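Local coordinates for lipoprotein, putative (Bacillus anthracis, PDB 4O4A) that is of unknown function but, as a putative lipoprotein of the DUF6843 family, may bind lipid, at residues L54-E59 with N77-T82; N84-T89 with R96-S101; T113-E118 with R160-Y165; N138-P143 with E147-K152. All blocks are in the same frame, centred on the assembly; numbering follows the deposited sequence.

Interaction 1. Residues L54-E59 with N77-T82; sequences LPKEEE and NMKFGT
Lys-79 spans the gap between the segments, its ammonium group arriving beside the backbone carbonyl of Glu-59 and the aliphatic end of Lys-56. The interface is small, 93 Å² in all. From NZ of Lys-79 to O of Glu-59 the distance is 3.3 Å, but the angle is too poor for a hydrogen bond, so this is electrostatic proximity rather than a directed link. The reach follows from the conformation: CG lies opposite the carbonyl carbon at a chi1 of -83°, and every later torsion is extended, which carries the amine to the full length of the chain. Lys-56 is also stretched out; its CB starts off to the side, yet its end swings closer, bringing CE and NZ each to 4.4 Å from NZ of Lys-79. Two like charges at this spacing would probably repel, and solvent at this surface is likely to screen them in part. The partner segment belongs to a beta hairpin: strand 56-57 runs antiparallel to strand 60-64, and Glu-58, with phi 64° and psi -118°, leads with Glu-59 through a turn close to type II'. Strand 56-57 is the outermost strand, within this chain, of a five-stranded mixed sheet, while 77-82 is an irregular loop. Ser-61, on strand 60-64, offers its hydroxyl OG as a weak hydrogen-bond partner to the Lys-79 amine. Glu-59 takes part through its backbone O and not its carboxylate.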
# COMPACT_ATOMS: atom_id res chain seq x y z
N LEU B 54 24.84 7.01 -31.15
CA LEU B 54 24.85 5.56 -30.97
C LEU B 54 26.01 4.95 -31.73
O LEU B 54 26.16 5.17 -32.94
CB LEU B 54 23.53 4.93 -31.43
CG LEU B 54 22.28 5.32 -30.62
CD1 LEU B 54 21.06 4.61 -31.16
CD2 LEU B 54 22.45 5.02 -29.14
N PRO B 55 26.87 4.21 -31.02
CA PRO B 55 27.98 3.55 -31.70
C PRO B 55 27.45 2.54 -32.70
O PRO B 55 26.29 2.12 -32.59
CB PRO B 55 28.71 2.81 -30.58
CG PRO B 55 28.23 3.41 -29.31
CD PRO B 55 26.86 3.92 -29.57
N LYS B 56 28.26 2.17 -33.67
CA LYS B 56 27.85 1.18 -34.65
C LYS B 56 28.74 -0.03 -34.66
O LYS B 56 29.94 0.09 -34.63
CB LYS B 56 27.79 1.75 -36.06
CG LYS B 56 26.53 2.55 -36.24
CD LYS B 56 26.30 2.95 -37.68
CE LYS B 56 24.94 3.64 -37.81
NZ LYS B 56 24.56 3.93 -39.22
N GLU B 57 28.11 -1.20 -34.70
CA GLU B 57 28.83 -2.46 -34.78
C GLU B 57 28.27 -3.16 -35.97
O GLU B 57 27.13 -3.62 -35.95
CB GLU B 57 28.61 -3.31 -33.56
CG GLU B 57 29.23 -2.73 -32.31
CD GLU B 57 29.03 -3.65 -31.12
OE1 GLU B 57 28.51 -4.78 -31.32
OE2 GLU B 57 29.40 -3.23 -30.01
N GLU B 58 29.06 -3.23 -37.02
CA GLU B 58 28.61 -3.80 -38.26
C GLU B 58 27.47 -2.91 -38.80
O GLU B 58 27.67 -1.72 -39.05
CB GLU B 58 28.21 -5.29 -38.10
CG GLU B 58 29.40 -6.18 -37.71
CD GLU B 58 29.14 -7.70 -37.68
OE1 GLU B 58 29.74 -8.39 -38.52
OE2 GLU B 58 28.35 -8.21 -36.83
N GLU B 59 26.29 -3.46 -38.93
CA GLU B 59 25.16 -2.72 -39.46
C GLU B 59 24.19 -2.28 -38.36
O GLU B 59 23.20 -1.60 -38.63
CB GLU B 59 24.44 -3.62 -40.46
CG GLU B 59 24.04 -4.97 -39.86
CD GLU B 59 23.65 -5.99 -40.92
OE1 GLU B 59 23.47 -5.58 -42.08
OE2 GLU B 59 23.53 -7.19 -40.58
N ASN B 77 17.02 9.84 -34.56
CA ASN B 77 15.83 9.06 -34.27
C ASN B 77 16.13 7.58 -34.28
O ASN B 77 17.24 7.16 -34.65
CB ASN B 77 14.73 9.40 -35.29
CG ASN B 77 13.33 9.04 -34.80
OD1 ASN B 77 13.16 8.28 -33.85
ND2 ASN B 77 12.33 9.64 -35.42
N MSE B 78 15.15 6.80 -33.86
CA MSE B 78 15.26 5.37 -33.88
C MSE B 78 15.11 4.91 -35.31
O MSE B 78 14.61 5.64 -36.18
CB MSE B 78 14.22 4.73 -32.97
CG MSE B 78 12.81 4.80 -33.55
SE MSE B 78 11.49 4.98 -32.11
CE MSE B 78 10.73 6.74 -32.50
N LYS B 79 15.53 3.69 -35.54
CA LYS B 79 15.47 3.11 -36.85
C LYS B 79 14.11 2.48 -37.08
O LYS B 79 13.38 2.14 -36.13
CB LYS B 79 16.59 2.08 -37.04
CG LYS B 79 17.94 2.68 -37.43
CD LYS B 79 18.97 1.60 -37.78
CE LYS B 79 20.35 2.19 -37.93
NZ LYS B 79 21.39 1.13 -37.99
N PHE B 80 13.78 2.36 -38.35
CA PHE B 80 12.51 1.82 -38.77
C PHE B 80 12.66 0.72 -39.80
O PHE B 80 13.60 0.72 -40.58
CB PHE B 80 11.67 2.95 -39.35
CG PHE B 80 11.39 4.03 -38.36
CD1 PHE B 80 10.48 3.85 -37.33
CD2 PHE B 80 12.06 5.24 -38.46
CE1 PHE B 80 10.24 4.86 -36.41
CE2 PHE B 80 11.83 6.26 -37.55
CZ PHE B 80 10.91 6.07 -36.52
N GLY B 81 11.73 -0.22 -39.79
CA GLY B 81 11.69 -1.28 -40.80
C GLY B 81 11.36 -2.61 -40.20
O GLY B 81 10.76 -2.69 -39.13
N THR B 82 11.77 -3.67 -40.87
CA THR B 82 11.53 -5.00 -40.36
C THR B 82 12.33 -5.15 -39.06
O THR B 82 13.54 -4.95 -39.07
CB THR B 82 11.94 -6.07 -41.37
OG1 THR B 82 11.15 -5.95 -42.56
CG2 THR B 82 11.76 -7.48 -40.78

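Interaction 2. Residues N84-T89 with R96-S101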
# COMPACT_ATOMS: atom_id res chain seq x y z
N ASN B 84 14.58 -6.54 -36.46
CA ASN B 84 15.59 -7.59 -36.33
C ASN B 84 16.53 -7.23 -35.19
O ASN B 84 17.70 -7.54 -35.22
CB ASN B 84 16.37 -7.75 -37.63
CG ASN B 84 17.23 -6.55 -37.91
OD1 ASN B 84 16.88 -5.44 -37.50
ND2 ASN B 84 18.35 -6.76 -38.59
N ASP B 85 16.00 -6.63 -34.14
CA ASP B 85 16.81 -6.19 -33.02
C ASP B 85 17.33 -7.36 -32.18
O ASP B 85 16.73 -8.42 -32.15
CB ASP B 85 16.01 -5.25 -32.12
CG ASP B 85 15.48 -4.03 -32.86
OD1 ASP B 85 16.12 -3.57 -33.84
OD2 ASP B 85 14.42 -3.52 -32.43
N LEU B 86 18.47 -7.14 -31.52
CA LEU B 86 19.08 -8.13 -30.64
C LEU B 86 19.19 -7.53 -29.24
O LEU B 86 19.40 -6.33 -29.08
CB LEU B 86 20.46 -8.52 -31.15
CG LEU B 86 20.47 -9.19 -32.52
CD1 LEU B 86 21.89 -9.39 -33.01
CD2 LEU B 86 19.72 -10.52 -32.48
N TYR B 87 19.02 -8.36 -28.23
CA TYR B 87 19.05 -7.90 -26.85
C TYR B 87 20.07 -8.71 -26.05
O TYR B 87 20.21 -9.92 -26.22
CB TYR B 87 17.66 -8.02 -26.22
CG TYR B 87 16.55 -7.41 -27.06
CD1 TYR B 87 16.16 -6.10 -26.90
CD2 TYR B 87 15.89 -8.17 -28.01
CE1 TYR B 87 15.15 -5.52 -27.66
CE2 TYR B 87 14.86 -7.62 -28.77
CZ TYR B 87 14.50 -6.29 -28.60
OH TYR B 87 13.50 -5.72 -29.37
N TYR B 88 20.82 -8.02 -25.20
CA TYR B 88 21.80 -8.68 -24.38
C TYR B 88 21.86 -8.05 -23.02
O TYR B 88 21.50 -6.88 -22.86
CB TYR B 88 23.18 -8.51 -24.96
CG TYR B 88 23.40 -9.03 -26.36
CD1 TYR B 88 23.14 -8.24 -27.45
CD2 TYR B 88 23.94 -10.29 -26.58
CE1 TYR B 88 23.39 -8.70 -28.72
CE2 TYR B 88 24.19 -10.74 -27.85
CZ TYR B 88 23.91 -9.95 -28.91
OH TYR B 88 24.15 -10.41 -30.17
N THR B 89 22.30 -8.83 -22.04
CA THR B 89 22.59 -8.28 -20.73
C THR B 89 24.11 -8.20 -20.68
O THR B 89 24.79 -8.95 -21.39
CB THR B 89 22.14 -9.18 -19.57
OG1 THR B 89 22.63 -10.51 -19.79
CG2 THR B 89 20.65 -9.22 -19.47
N ARG B 96 28.81 -9.90 -22.97
CA ARG B 96 27.40 -9.97 -23.31
C ARG B 96 26.79 -11.35 -23.22
O ARG B 96 27.43 -12.37 -23.47
CB ARG B 96 27.22 -9.45 -24.74
CG ARG B 96 27.67 -8.02 -24.93
CD ARG B 96 27.63 -7.59 -26.39
NE ARG B 96 28.08 -6.20 -26.53
CZ ARG B 96 28.19 -5.56 -27.70
NH1 ARG B 96 27.88 -6.17 -28.84
NH2 ARG B 96 28.61 -4.31 -27.71
N THR B 97 25.52 -11.38 -22.86
CA THR B 97 24.77 -12.61 -22.76
C THR B 97 23.45 -12.33 -23.45
O THR B 97 22.70 -11.44 -23.04
CB THR B 97 24.55 -13.01 -21.31
OG1 THR B 97 25.83 -13.18 -20.67
CG2 THR B 97 23.77 -14.29 -21.23
N LYS B 98 23.19 -13.08 -24.50
CA LYS B 98 21.96 -12.90 -25.27
C LYS B 98 20.74 -13.27 -24.45
O LYS B 98 20.79 -14.20 -23.65
CB LYS B 98 22.01 -13.74 -26.54
CG LYS B 98 20.89 -13.42 -27.50
CD LYS B 98 21.09 -14.09 -28.85
CE LYS B 98 20.00 -13.63 -29.82
NZ LYS B 98 20.31 -13.97 -31.24
N ILE B 99 19.67 -12.51 -24.61
CA ILE B 99 18.44 -12.82 -23.90
C ILE B 99 17.36 -12.99 -24.94
O ILE B 99 17.41 -12.41 -26.03
CB ILE B 99 18.07 -11.77 -22.85
CG1 ILE B 99 18.00 -10.39 -23.47
CG2 ILE B 99 19.07 -11.77 -21.70
CD1 ILE B 99 17.33 -9.37 -22.58
N ASP B 100 16.40 -13.84 -24.64
CA ASP B 100 15.33 -14.10 -25.57
C ASP B 100 14.40 -12.89 -25.74
O ASP B 100 14.17 -12.17 -24.79
CB ASP B 100 14.50 -15.29 -25.10
CG ASP B 100 15.27 -16.59 -25.08
OD1 ASP B 100 16.09 -16.81 -26.00
OD2 ASP B 100 15.05 -17.40 -24.15
N SER B 101 13.84 -12.71 -26.93
CA SER B 101 12.87 -11.63 -27.15
C SER B 101 11.66 -11.73 -26.20
O SER B 101 11.02 -10.76 -25.92
CB SER B 101 12.38 -11.64 -28.58
OG SER B 101 13.43 -11.26 -29.46
O HOH W 1 18.37 -11.18 -28.43
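Tyr-87, Tyr-88 and Thr-89 meet Thr-97, Lys-98 and Ile-99 as the two arms of an antiparallel beta hairpin. Backbone bonds come first. Thr-89 and Thr-97 form a hydrogen-bonded pair, with Thr-89 N to Thr-97 O at 2.8 Å and Thr-97 N to Thr-89 O at 2.9 Å. Further along, Ile-99 N donates to Tyr-87 O at 3.1 Å. Between these bonds lies the non-hydrogen-bonded pair Tyr-88 and Lys-98. A water continues the pairing, accepting from Tyr-87 N and donating to Ile-99 O, each at 2.9 Å.

Apolar packing splits between the faces. CG1 of Ile-99, placed between backbone N and carbonyl carbon (chi1 55°), rests 3.6 Å from CB of Tyr-87, while its CG2 meets CG2 of Thr-89. On the Tyr-88 face, Lys-98 CA lies 3.5 Å from ring atom CD2, and Arg-96 CD sits over one ring face. The Arg-96 guanidinium is too distant for more than a weak cation-pi attraction and forms its salt bridge with Glu-57.

Main-chain bonds therefore fix the register, and the 128° between the short segments 86-89 and 96-98, well short of an ideal 180°, fits the water replacing direct pairing where the arms diverge.

Interaction 3. Residues T113-E118 with R160-Y165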
# COMPACT_ATOMS: atom_id res chain seq x y z
N THR B 113 7.83 17.17 -26.89
CA THR B 113 8.31 18.48 -27.28
C THR B 113 8.53 19.40 -26.08
O THR B 113 7.58 19.71 -25.38
CB THR B 113 7.28 19.16 -28.22
OG1 THR B 113 7.14 18.38 -29.40
CG2 THR B 113 7.71 20.57 -28.62
N GLU B 114 9.79 19.78 -25.83
CA GLU B 114 10.14 20.76 -24.78
C GLU B 114 10.58 21.98 -25.54
O GLU B 114 11.54 21.89 -26.32
CB GLU B 114 11.29 20.34 -23.86
CG GLU B 114 10.87 19.66 -22.52
CD GLU B 114 9.89 18.50 -22.65
OE1 GLU B 114 9.41 18.22 -23.76
OE2 GLU B 114 9.59 17.87 -21.61
N ASN B 115 9.91 23.12 -25.30
CA ASN B 115 10.17 24.36 -26.03
C ASN B 115 9.67 24.13 -27.45
O ASN B 115 8.47 24.02 -27.67
CB ASN B 115 11.65 24.76 -25.98
CG ASN B 115 12.09 25.17 -24.60
OD1 ASN B 115 11.34 25.82 -23.86
ND2 ASN B 115 13.32 24.81 -24.24
N SER B 116 10.58 24.06 -28.41
CA SER B 116 10.21 23.75 -29.77
C SER B 116 11.07 22.57 -30.23
O SER B 116 11.08 22.23 -31.41
CB SER B 116 10.41 24.97 -30.66
OG SER B 116 9.92 24.73 -31.96
N TRP B 117 11.75 21.92 -29.28
CA TRP B 117 12.64 20.81 -29.58
C TRP B 117 11.94 19.47 -29.36
O TRP B 117 11.35 19.24 -28.31
CB TRP B 117 13.89 20.90 -28.71
CG TRP B 117 14.99 19.99 -29.14
CD1 TRP B 117 15.15 18.67 -28.81
CD2 TRP B 117 16.10 20.34 -29.97
NE1 TRP B 117 16.29 18.18 -29.39
CE2 TRP B 117 16.90 19.18 -30.10
CE3 TRP B 117 16.51 21.51 -30.61
CZ2 TRP B 117 18.07 19.16 -30.85
CZ3 TRP B 117 17.68 21.49 -31.35
CH2 TRP B 117 18.45 20.32 -31.47
N GLU B 118 12.03 18.58 -30.35
CA GLU B 118 11.39 17.27 -30.27
C GLU B 118 12.35 16.16 -29.91
O GLU B 118 13.42 16.05 -30.49
CB GLU B 118 10.72 16.93 -31.59
CG GLU B 118 9.70 17.95 -32.02
CD GLU B 118 9.01 17.58 -33.31
OE1 GLU B 118 8.67 18.51 -34.07
OE2 GLU B 118 8.83 16.37 -33.57
N ARG B 160 16.05 15.43 -15.87
CA ARG B 160 17.51 15.25 -15.84
C ARG B 160 18.12 15.71 -17.15
O ARG B 160 19.19 16.29 -17.16
CB ARG B 160 17.99 13.81 -15.51
CG ARG B 160 17.88 13.45 -14.03
CD ARG B 160 18.68 12.19 -13.63
NE ARG B 160 18.56 11.04 -14.56
CZ ARG B 160 17.54 10.17 -14.58
NH1 ARG B 160 17.55 9.16 -15.44
NH2 ARG B 160 16.50 10.32 -13.75
N ILE B 161 17.41 15.45 -18.25
CA ILE B 161 17.88 15.87 -19.57
C ILE B 161 17.92 17.39 -19.69
O ILE B 161 18.95 17.96 -20.02
CB ILE B 161 16.99 15.29 -20.69
CG1 ILE B 161 17.26 13.79 -20.84
CG2 ILE B 161 17.28 15.98 -22.02
CD1 ILE B 161 16.36 13.09 -21.84
N GLN B 162 16.79 18.03 -19.42
CA GLN B 162 16.72 19.48 -19.50
C GLN B 162 17.77 20.16 -18.62
O GLN B 162 18.45 21.09 -19.04
CB GLN B 162 15.29 19.94 -19.20
CG GLN B 162 14.35 19.72 -20.39
CD GLN B 162 14.16 20.96 -21.26
OE1 GLN B 162 14.18 22.09 -20.78
NE2 GLN B 162 13.91 20.74 -22.55
N GLU B 163 17.95 19.63 -17.42
CA GLU B 163 18.89 20.17 -16.46
C GLU B 163 20.37 19.95 -16.86
O GLU B 163 21.11 20.90 -17.01
CB GLU B 163 18.46 19.60 -15.09
CG GLU B 163 19.25 19.87 -13.81
CD GLU B 163 18.50 19.38 -12.55
OE1 GLU B 163 17.36 18.88 -12.68
OE2 GLU B 163 19.04 19.50 -11.43
N ARG B 164 20.76 18.71 -17.13
CA ARG B 164 22.15 18.40 -17.50
C ARG B 164 22.54 18.85 -18.90
O ARG B 164 23.59 19.47 -19.08
CB ARG B 164 22.40 16.88 -17.37
CG ARG B 164 23.88 16.47 -17.39
CD ARG B 164 24.57 16.60 -18.74
NE ARG B 164 25.99 16.30 -18.67
CZ ARG B 164 26.54 15.08 -18.66
NH1 ARG B 164 25.77 13.99 -18.69
NH2 ARG B 164 27.86 14.96 -18.60
N TYR B 165 21.71 18.57 -19.89
CA TYR B 165 22.10 18.86 -21.27
C TYR B 165 21.70 20.24 -21.75
O TYR B 165 22.19 20.67 -22.79
CB TYR B 165 21.63 17.73 -22.22
CG TYR B 165 22.29 16.39 -21.96
CD1 TYR B 165 21.63 15.39 -21.25
CD2 TYR B 165 23.58 16.14 -22.41
CE1 TYR B 165 22.24 14.16 -21.01
CE2 TYR B 165 24.19 14.92 -22.18
CZ TYR B 165 23.52 13.94 -21.48
OH TYR B 165 24.15 12.74 -21.25
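A slight surface contact, of 102 Å², places Glu-114 at a hairpin end against Gln-162 on helix 149-166. It is van der Waals touching, with nothing polar exchanged between the segments. NE2 of Gln-162 faces the methylene part of Glu-114, 3.0 Å from its CB and 3.2 Å from its CG; at 2.75 Å resolution the closeness of these values carries little weight. The amide end of Gln-162 thus rests on the glutamate's methylenes, with Gln-162 CG 4.1 Å from Glu-114 CG. Both are bent at chi2, Gln-162 to -96° and Glu-114 to 51°. The glutamate's kink turns its carboxylate aside from the amide, leaving the two flat groups 41° apart in plane. Asn-115 stands at the margin, its ND2 4.4 Å from NE2 of Gln-162.

The hairpin itself is well defined. Glu-114 N donates to Trp-117 O and Trp-117 N to Glu-114 O, each at 3.0 Å, enclosing the two-residue turn of Asn-115 and Ser-116 between strands 104-114 and 117-126. The helix also touches neighbouring elements: Ile-161 and Tyr-165 pack on Val-48, Tyr-165 reaches Val-72 of strand 70-72, and Arg-160 forms a salt bridge with Asp-68, while Trp-117 lies against Pro-49 and Lys-170.

Interaction 4. Residues N138-P143 with E147-K152; sequences NGREVP and EHPAEK. With SO4 (sulfate ion), chain F.
Val-142 and Arg-140 close on His-148 and Pro-149 where the chain turns back into helix 149-166. The packed part is the valine side. CG1 of Val-142 slides past Pro-149 CD at 4.0 Å, and CG2 lies 3.9 Å from CD2 of the imidazole, the two side chains crossing at about a right angle. The same CG1 stands above one face of the Arg-140 guanidinium, toward its rim. That guanidinium presents its edge to the proline, NH1 being 3.5 Å from Pro-149 CB, while its plane makes 74° with the histidine ring. Salt bridges from NH1 to Asp-41 and from NH2 to Glu-125 hold the group, so its charge is probably well balanced.

The looser side holds a sulfate and a water. The sulfate is probably from the crystallisation liquor; its O3 lies at the guanidinium edge, near the plane, and takes a hydrogen bond from NH1 at 3.2 Å. The water donates to Arg-140 O at 2.6 Å and lies 3.2 Å from His-148 NE2, bridging the segments where their own polar atoms do not meet. Other subunits border this region: Pro-149 packs on Gln-95 of the second subunit and Arg-140 on Thr-129 of the third.

With CG opposite the backbone N (chi1 -167°), the imidazole folds back so that ND1 accepts from Ala-150 N at 3.2 Å, nearly in the ring plane and at 165° about the hydrogen. This is a side-chain N-cap, here with a proline directly after the capping histidine.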
# COMPACT_ATOMS: atom_id res chain seq x y z
N ASN B 138 2.42 -7.89 -23.08
CA ASN B 138 1.84 -6.95 -22.11
C ASN B 138 2.73 -6.33 -21.06
O ASN B 138 2.31 -5.39 -20.39
CB ASN B 138 0.74 -7.68 -21.37
CG ASN B 138 -0.30 -8.22 -22.30
OD1 ASN B 138 -0.76 -7.54 -23.22
ND2 ASN B 138 -0.73 -9.45 -22.05
N GLY B 139 3.94 -6.84 -20.90
CA GLY B 139 4.81 -6.31 -19.86
C GLY B 139 4.28 -6.78 -18.51
O GLY B 139 3.29 -7.50 -18.43
N ARG B 140 4.93 -6.36 -17.43
CA ARG B 140 4.54 -6.80 -16.10
C ARG B 140 3.22 -6.21 -15.67
O ARG B 140 2.84 -5.13 -16.09
CB ARG B 140 5.62 -6.45 -15.08
CG ARG B 140 5.68 -4.98 -14.67
CD ARG B 140 6.92 -4.70 -13.83
NE ARG B 140 7.00 -3.29 -13.41
CZ ARG B 140 7.34 -2.29 -14.21
NH1 ARG B 140 7.39 -1.06 -13.73
NH2 ARG B 140 7.63 -2.51 -15.49
N GLU B 141 2.53 -6.95 -14.80
CA GLU B 141 1.24 -6.54 -14.25
C GLU B 141 1.50 -5.43 -13.23
O GLU B 141 2.39 -5.55 -12.41
CB GLU B 141 0.56 -7.77 -13.63
CG GLU B 141 -0.89 -7.63 -13.08
CD GLU B 141 -0.96 -7.28 -11.59
OE1 GLU B 141 -2.09 -7.27 -11.04
OE2 GLU B 141 0.09 -7.03 -10.96
N VAL B 142 0.77 -4.33 -13.36
CA VAL B 142 0.89 -3.19 -12.46
C VAL B 142 -0.51 -2.85 -11.98
O VAL B 142 -1.48 -3.22 -12.63
CB VAL B 142 1.49 -1.95 -13.16
CG1 VAL B 142 2.89 -2.25 -13.69
CG2 VAL B 142 0.59 -1.46 -14.29
N PRO B 143 -0.62 -2.12 -10.84
CA PRO B 143 -1.93 -1.75 -10.27
C PRO B 143 -2.86 -1.04 -11.25
O PRO B 143 -2.40 -0.37 -12.18
CB PRO B 143 -1.55 -0.85 -9.11
CG PRO B 143 -0.17 -1.29 -8.72
CD PRO B 143 0.50 -1.69 -9.98
N GLU B 147 -0.87 5.25 -12.16
CA GLU B 147 -0.21 5.53 -13.42
C GLU B 147 0.87 4.45 -13.55
O GLU B 147 1.33 3.87 -12.55
CB GLU B 147 0.42 6.93 -13.42
CG GLU B 147 1.65 7.04 -12.53
CD GLU B 147 2.24 8.44 -12.50
OE1 GLU B 147 1.79 9.34 -13.27
OE2 GLU B 147 3.19 8.62 -11.71
N HIS B 148 1.28 4.18 -14.77
CA HIS B 148 2.31 3.17 -14.97
C HIS B 148 3.65 3.75 -14.49
O HIS B 148 3.95 4.92 -14.77
CB HIS B 148 2.39 2.79 -16.44
CG HIS B 148 3.19 1.56 -16.69
ND1 HIS B 148 4.57 1.56 -16.72
CD2 HIS B 148 2.81 0.28 -16.94
CE1 HIS B 148 5.00 0.34 -16.97
NE2 HIS B 148 3.96 -0.45 -17.12
N PRO B 149 4.45 2.95 -13.76
CA PRO B 149 5.75 3.40 -13.23
C PRO B 149 6.67 4.07 -14.23
O PRO B 149 7.52 4.88 -13.85
CB PRO B 149 6.37 2.12 -12.72
CG PRO B 149 5.21 1.28 -12.32
CD PRO B 149 4.15 1.57 -13.34
N ALA B 150 6.51 3.75 -15.51
CA ALA B 150 7.32 4.33 -16.58
C ALA B 150 7.02 5.80 -16.80
O ALA B 150 7.88 6.53 -17.33
CB ALA B 150 7.09 3.56 -17.88
N GLU B 151 5.82 6.23 -16.42
CA GLU B 151 5.43 7.63 -16.54
C GLU B 151 6.31 8.46 -15.65
O GLU B 151 6.78 9.52 -16.06
CB GLU B 151 3.97 7.86 -16.16
CG GLU B 151 2.98 7.26 -17.14
CD GLU B 151 3.01 7.93 -18.51
OE1 GLU B 151 3.53 9.07 -18.63
OE2 GLU B 151 2.51 7.32 -19.47
N LYS B 152 6.55 7.98 -14.43
CA LYS B 152 7.38 8.71 -13.52
C LYS B 152 8.83 8.66 -13.97
O LYS B 152 9.52 9.67 -13.94
CB LYS B 152 7.28 8.18 -12.09
CG LYS B 152 8.02 9.08 -11.11
CD LYS B 152 8.02 8.55 -9.69
CE LYS B 152 8.48 9.62 -8.71
NZ LYS B 152 9.77 10.24 -9.08
S SO4 F . 7.03 -1.88 -9.81
O1 SO4 F . 5.67 -2.09 -10.38
O2 SO4 F . 7.78 -3.16 -9.88
O3 SO4 F . 7.76 -0.84 -10.57
O4 SO4 F . 6.93 -1.44 -8.39
O HOH W 2 4.50 -3.62 -17.43

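Overall arrangement
All four contacts lie toward the surface, but their chemistry differs. Interaction 2 is the most extensive and includes the sole buried residue among the touching ones, Tyr-87; hydrogen bonds between the main chains of its two segments have no counterpart in the other three. Interactions 1 and 2 reach the same five-stranded sheet, near its two outermost strands, and the salt bridge from Glu-57 OE2 to Arg-96 NH2, 2.7 Å long, ties them together. Interactions 3 and 4 share helix 149-166 instead, one near its C-terminal end, beside the hairpin of the four-stranded sheet, the other at its start, with nearest atoms about 7 Å apart. Interaction 4 is nested within the loop closed by interaction 3, and only it adjoins other subunits.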